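Local coordinates for protein monovalent Na+/H+ antiporter subunit A (PDB 7D3U) that probably exchanges sodium ions for protons across the cell membrane as the large subunit A of a multisubunit Mrp antiporter, at residues Asp647-Leu658 and Gly818-Ala829. Residues are numbered along the deposited sequence; the frame is centred on the assembly and turned at random.
Sequences DVALTQLLVEVL and GGGFNSALIGGA
The side-chain amide of Asn822 meets Thr651 and Asp647 of helix 647-658. Its carbonyl oxygen OD1 accepts a hydrogen bond from Thr651 OG1, modelled so short that its length is doubtful, and its ND2 donates to Asp647 OD1 through a weak, clearly bent bond (N-H...O angle 122°). Thr651 meets the amide at about a right angle, whereas the carboxylate of Asp647 is turned 40° out of the amide plane. Asp647 reaches this position because its CG lies anti to the backbone N (chi1 -162°), which also lays OD1 3.4 Å from Gly818 CA. These polar groups come together in a buried contact, within predicted transmembrane helices. Asn822 acts here as a polar knob in a hole formed by Asp647, Leu650, Thr651 and Leu654, and one turn further on Leu825 fills the next hole, among Thr651, Leu654, Val655 and Leu658. This is knobs-into-holes packing of two nearly parallel helices, in which the axes of the two helical segments approach to 9.2 Å and cross at 25°, and it joins the MbhD-related and MnhB-related parts of the chain. The side chain of Leu825 makes apolar contacts: its CB lies 3.5 Å from Leu654 CB, while the methyls part, CD1 going to Val655 CG2 at 3.7 Å and CD2 to Leu658 CD1 at 3.6 Å. Leu654 CD1 also lies over the backbone of Asn822 and touches Ile826 CB. At the far end Leu658 CD2 meets the peptide of Gly828, 3.6 Å from both its O and its C. Leu61 and Val64 of the neighbouring subunit F cover Leu650 and Leu654, and Leu73 and Ile76 of the neighbouring subunit C pack on Thr651 and Val655.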
ATOM      1  N   ASP B 647     -35.250   6.509  -5.302  1.00 79.77           N
ATOM      2  CA  ASP B 647     -34.520   6.367  -4.046  1.00 79.77           C
ATOM      3  C   ASP B 647     -33.106   6.921  -4.169  1.00 79.77           C
ATOM      4  O   ASP B 647     -32.599   7.576  -3.248  1.00 79.77           O
ATOM      5  CB  ASP B 647     -34.490   4.896  -3.629  1.00 79.77           C
ATOM      6  CG  ASP B 647     -34.149   4.709  -2.163  1.00 79.77           C
ATOM      7  OD1 ASP B 647     -33.803   5.704  -1.495  1.00 79.77           O
ATOM      8  OD2 ASP B 647     -34.229   3.561  -1.676  1.00 79.77           O
ATOM      9  N   VAL B 648     -32.463   6.687  -5.313  1.00 75.55           N
ATOM     10  CA  VAL B 648     -31.121   7.213  -5.527  1.00 75.55           C
ATOM     11  C   VAL B 648     -31.151   8.732  -5.616  1.00 75.55           C
ATOM     12  O   VAL B 648     -30.240   9.408  -5.133  1.00 75.55           O
ATOM     13  CB  VAL B 648     -30.495   6.581  -6.781  1.00 75.55           C
ATOM     14  CG1 VAL B 648     -29.070   7.065  -6.961  1.00 75.55           C
ATOM     15  CG2 VAL B 648     -30.540   5.069  -6.683  1.00 75.55           C
ATOM     16  N   ALA B 649     -32.200   9.296  -6.218  1.00 74.07           N
ATOM     17  CA  ALA B 649     -32.320  10.751  -6.269  1.00 74.07           C
ATOM     18  C   ALA B 649     -32.497  11.336  -4.874  1.00 74.07           C
ATOM     19  O   ALA B 649     -31.894  12.362  -4.539  1.00 74.07           O
ATOM     20  CB  ALA B 649     -33.484  11.154  -7.170  1.00 74.07           C
ATOM     21  N   LEU B 650     -33.341  10.704  -4.056  1.00 75.81           N
ATOM     22  CA  LEU B 650     -33.501  11.120  -2.666  1.00 75.81           C
ATOM     23  C   LEU B 650     -32.163  11.127  -1.938  1.00 75.81           C
ATOM     24  O   LEU B 650     -31.779  12.129  -1.313  1.00 75.81           O
ATOM     25  CB  LEU B 650     -34.482  10.181  -1.967  1.00 75.81           C
ATOM     26  CG  LEU B 650     -35.759  10.769  -1.386  1.00 75.81           C
ATOM     27  CD1 LEU B 650     -36.483   9.722  -0.565  1.00 75.81           C
ATOM     28  CD2 LEU B 650     -35.416  11.965  -0.536  1.00 75.81           C
ATOM     29  N   THR B 651     -31.445  10.004  -2.000  1.00 74.78           N
ATOM     30  CA  THR B 651     -30.166   9.907  -1.309  1.00 74.78           C
ATOM     31  C   THR B 651     -29.160  10.910  -1.854  1.00 74.78           C
ATOM     32  O   THR B 651     -28.365  11.463  -1.091  1.00 74.78           O
ATOM     33  CB  THR B 651     -29.623   8.485  -1.413  1.00 74.78           C
ATOM     34  OG1 THR B 651     -30.458   7.606  -0.650  1.00 74.78           O
ATOM     35  CG2 THR B 651     -28.208   8.405  -0.873  1.00 74.78           C
ATOM     36  N   GLN B 652     -29.196  11.183  -3.160  1.00 71.61           N
ATOM     37  CA  GLN B 652     -28.272  12.151  -3.736  1.00 71.61           C
ATOM     38  C   GLN B 652     -28.563  13.558  -3.235  1.00 71.61           C
ATOM     39  O   GLN B 652     -27.639  14.298  -2.886  1.00 71.61           O
ATOM     40  CB  GLN B 652     -28.340  12.099  -5.259  1.00 71.61           C
ATOM     41  CG  GLN B 652     -27.488  13.144  -5.944  1.00 71.61           C
ATOM     42  CD  GLN B 652     -26.073  13.170  -5.415  1.00 71.61           C
ATOM     43  OE1 GLN B 652     -25.626  14.169  -4.856  1.00 71.61           O
ATOM     44  NE2 GLN B 652     -25.356  12.069  -5.592  1.00 71.61           N
ATOM     45  N   LEU B 653     -29.839  13.945  -3.193  1.00 72.12           N
ATOM     46  CA  LEU B 653     -30.208  15.238  -2.623  1.00 72.12           C
ATOM     47  C   LEU B 653     -29.709  15.365  -1.190  1.00 72.12           C
ATOM     48  O   LEU B 653     -29.083  16.368  -0.814  1.00 72.12           O
ATOM     49  CB  LEU B 653     -31.724  15.417  -2.670  1.00 72.12           C
ATOM     50  CG  LEU B 653     -32.342  15.908  -3.974  1.00 72.12           C
ATOM     51  CD1 LEU B 653     -33.849  15.981  -3.846  1.00 72.12           C
ATOM     52  CD2 LEU B 653     -31.771  17.262  -4.339  1.00 72.12           C
ATOM     53  N   LEU B 654     -29.981  14.348  -0.372  1.00 72.15           N
ATOM     54  CA  LEU B 654     -29.626  14.432   1.041  1.00 72.15           C
ATOM     55  C   LEU B 654     -28.115  14.441   1.240  1.00 72.15           C
ATOM     56  O   LEU B 654     -27.599  15.173   2.092  1.00 72.15           O
ATOM     57  CB  LEU B 654     -30.275  13.283   1.801  1.00 72.15           C
ATOM     58  CG  LEU B 654     -31.796  13.394   1.850  1.00 72.15           C
ATOM     59  CD1 LEU B 654     -32.403  12.166   2.483  1.00 72.15           C
ATOM     60  CD2 LEU B 654     -32.189  14.640   2.614  1.00 72.15           C
ATOM     61  N   VAL B 655     -27.384  13.646   0.456  1.00 71.67           N
ATOM     62  CA  VAL B 655     -25.931  13.633   0.564  1.00 71.67           C
ATOM     63  C   VAL B 655     -25.350  14.949   0.074  1.00 71.67           C
ATOM     64  O   VAL B 655     -24.353  15.433   0.617  1.00 71.67           O
ATOM     65  CB  VAL B 655     -25.361  12.425  -0.200  1.00 71.67           C
ATOM     66  CG1 VAL B 655     -23.901  12.639  -0.550  1.00 71.67           C
ATOM     67  CG2 VAL B 655     -25.523  11.169   0.628  1.00 71.67           C
ATOM     68  N   GLU B 656     -25.978  15.575  -0.922  1.00 73.50           N
ATOM     69  CA  GLU B 656     -25.524  16.890  -1.357  1.00 73.50           C
ATOM     70  C   GLU B 656     -25.691  17.920  -0.251  1.00 73.50           C
ATOM     71  O   GLU B 656     -24.786  18.725  -0.004  1.00 73.50           O
ATOM     72  CB  GLU B 656     -26.281  17.321  -2.612  1.00 73.50           C
ATOM     73  CG  GLU B 656     -26.071  18.775  -2.993  1.00 73.50           C
ATOM     74  CD  GLU B 656     -27.176  19.672  -2.480  1.00 73.50           C
ATOM     75  OE1 GLU B 656     -28.056  19.170  -1.755  1.00 73.50           O
ATOM     76  OE2 GLU B 656     -27.165  20.879  -2.802  1.00 73.50           O
ATOM     77  N   VAL B 657     -26.835  17.909   0.436  1.00 73.01           N
ATOM     78  CA  VAL B 657     -27.026  18.898   1.496  1.00 73.01           C
ATOM     79  C   VAL B 657     -26.081  18.623   2.664  1.00 73.01           C
ATOM     80  O   VAL B 657     -25.505  19.554   3.246  1.00 73.01           O
ATOM     81  CB  VAL B 657     -28.502  18.962   1.937  1.00 73.01           C
ATOM     82  CG1 VAL B 657     -28.830  17.930   3.000  1.00 73.01           C
ATOM     83  CG2 VAL B 657     -28.835  20.351   2.444  1.00 73.01           C
ATOM     84  N   LEU B 658     -25.856  17.348   2.992  1.00 72.49           N
ATOM     85  CA  LEU B 658     -24.997  17.018   4.119  1.00 72.49           C
ATOM     86  C   LEU B 658     -23.516  17.124   3.790  1.00 72.49           C
ATOM     87  O   LEU B 658     -22.696  17.116   4.712  1.00 72.49           O
ATOM     88  CB  LEU B 658     -25.311  15.615   4.635  1.00 72.49           C
ATOM     89  CG  LEU B 658     -26.606  15.528   5.438  1.00 72.49           C
ATOM     90  CD1 LEU B 658     -26.806  14.129   5.976  1.00 72.49           C
ATOM     91  CD2 LEU B 658     -26.594  16.537   6.570  1.00 72.49           C
ATOM     92  N   GLY B 818     -37.038   5.296  -0.332  1.00 81.73           N
ATOM     93  CA  GLY B 818     -36.299   5.706   0.846  1.00 81.73           C
ATOM     94  C   GLY B 818     -36.471   4.775   2.025  1.00 81.73           C
ATOM     95  O   GLY B 818     -37.468   4.877   2.741  1.00 81.73           O
ATOM     96  N   GLY B 819     -35.522   3.865   2.247  1.00 84.28           N
ATOM     97  CA  GLY B 819     -35.694   2.918   3.331  1.00 84.28           C
ATOM     98  C   GLY B 819     -35.030   3.240   4.655  1.00 84.28           C
ATOM     99  O   GLY B 819     -35.724   3.410   5.660  1.00 84.28           O
ATOM    100  N   GLY B 820     -33.702   3.333   4.684  1.00 81.28           N
ATOM    101  CA  GLY B 820     -33.041   3.738   5.909  1.00 81.28           C
ATOM    102  C   GLY B 820     -31.972   4.796   5.741  1.00 81.28           C
ATOM    103  O   GLY B 820     -31.718   5.585   6.656  1.00 81.28           O
ATOM    104  N   PHE B 821     -31.382   4.869   4.550  1.00 80.92           N
ATOM    105  CA  PHE B 821     -30.333   5.851   4.318  1.00 80.92           C
ATOM    106  C   PHE B 821     -30.908   7.233   4.086  1.00 80.92           C
ATOM    107  O   PHE B 821     -30.401   8.214   4.633  1.00 80.92           O
ATOM    108  CB  PHE B 821     -29.465   5.443   3.130  1.00 80.92           C
ATOM    109  CG  PHE B 821     -28.546   4.304   3.422  1.00 80.92           C
ATOM    110  CD1 PHE B 821     -27.336   4.523   4.054  1.00 80.92           C
ATOM    111  CD2 PHE B 821     -28.891   3.013   3.073  1.00 80.92           C
ATOM    112  CE1 PHE B 821     -26.486   3.477   4.326  1.00 80.92           C
ATOM    113  CE2 PHE B 821     -28.047   1.965   3.343  1.00 80.92           C
ATOM    114  CZ  PHE B 821     -26.845   2.196   3.973  1.00 80.92           C
ATOM    115  N   ASN B 822     -31.965   7.325   3.286  1.00 80.13           N
ATOM    116  CA  ASN B 822     -32.672   8.589   3.152  1.00 80.13           C
ATOM    117  C   ASN B 822     -33.299   8.998   4.477  1.00 80.13           C
ATOM    118  O   ASN B 822     -33.266  10.176   4.849  1.00 80.13           O
ATOM    119  CB  ASN B 822     -33.715   8.467   2.048  1.00 80.13           C
ATOM    120  CG  ASN B 822     -33.187   7.714   0.843  1.00 80.13           C
ATOM    121  OD1 ASN B 822     -32.701   8.316  -0.110  1.00 80.13           O
ATOM    122  ND2 ASN B 822     -33.250   6.391   0.893  1.00 80.13           N
ATOM    123  N   SER B 823     -33.841   8.028   5.217  1.00 79.61           N
ATOM    124  CA  SER B 823     -34.369   8.307   6.549  1.00 79.61           C
ATOM    125  C   SER B 823     -33.307   8.915   7.453  1.00 79.61           C
ATOM    126  O   SER B 823     -33.589   9.847   8.214  1.00 79.61           O
ATOM    127  CB  SER B 823     -34.911   7.025   7.173  1.00 79.61           C
ATOM    128  OG  SER B 823     -36.262   6.818   6.827  1.00 79.61           O
ATOM    129  N   ALA B 824     -32.081   8.400   7.388  1.00 78.16           N
ATOM    130  CA  ALA B 824     -31.044   8.872   8.296  1.00 78.16           C
ATOM    131  C   ALA B 824     -30.436  10.189   7.834  1.00 78.16           C
ATOM    132  O   ALA B 824     -30.105  11.045   8.659  1.00 78.16           O
ATOM    133  CB  ALA B 824     -29.966   7.804   8.445  1.00 78.16           C
ATOM    134  N   LEU B 825     -30.281  10.377   6.525  1.00 77.92           N
ATOM    135  CA  LEU B 825     -29.732  11.634   6.039  1.00 77.92           C
ATOM    136  C   LEU B 825     -30.732  12.775   6.191  1.00 77.92           C
ATOM    137  O   LEU B 825     -30.329  13.927   6.387  1.00 77.92           O
ATOM    138  CB  LEU B 825     -29.285  11.486   4.587  1.00 77.92           C
ATOM    139  CG  LEU B 825     -28.258  10.388   4.294  1.00 77.92           C
ATOM    140  CD1 LEU B 825     -28.278  10.011   2.824  1.00 77.92           C
ATOM    141  CD2 LEU B 825     -26.862  10.797   4.720  1.00 77.92           C
ATOM    142  N   ILE B 826     -32.035  12.480   6.151  1.00 78.11           N
ATOM    143  CA  ILE B 826     -33.023  13.524   6.412  1.00 78.11           C
ATOM    144  C   ILE B 826     -33.130  13.861   7.890  1.00 78.11           C
ATOM    145  O   ILE B 826     -33.782  14.851   8.244  1.00 78.11           O
ATOM    146  CB  ILE B 826     -34.400  13.116   5.857  1.00 78.11           C
ATOM    147  CG1 ILE B 826     -35.179  14.349   5.405  1.00 78.11           C
ATOM    148  CG2 ILE B 826     -35.189  12.346   6.889  1.00 78.11           C
ATOM    149  CD1 ILE B 826     -36.540  14.026   4.856  1.00 78.11           C
ATOM    150  N   GLY B 827     -32.504  13.075   8.760  1.00 79.04           N
ATOM    151  CA  GLY B 827     -32.385  13.431  10.159  1.00 79.04           C
ATOM    152  C   GLY B 827     -31.072  14.145  10.394  1.00 79.04           C
ATOM    153  O   GLY B 827     -30.957  15.006  11.270  1.00 79.04           O
ATOM    154  N   GLY B 828     -30.064  13.782   9.604  1.00 77.64           N
ATOM    155  CA  GLY B 828     -28.835  14.556   9.594  1.00 77.64           C
ATOM    156  C   GLY B 828     -29.069  15.986   9.144  1.00 77.64           C
ATOM    157  O   GLY B 828     -28.433  16.918   9.641  1.00 77.64           O
ATOM    158  N   ALA B 829     -29.984  16.177   8.194  1.00 77.75           N
ATOM    159  CA  ALA B 829     -30.374  17.529   7.810  1.00 77.75           C
ATOM    160  C   ALA B 829     -31.023  18.263   8.979  1.00 77.75           C
ATOM    161  O   ALA B 829     -30.803  19.464   9.169  1.00 77.75           O
ATOM    162  CB  ALA B 829     -31.317  17.486   6.609  1.00 77.75           C
TER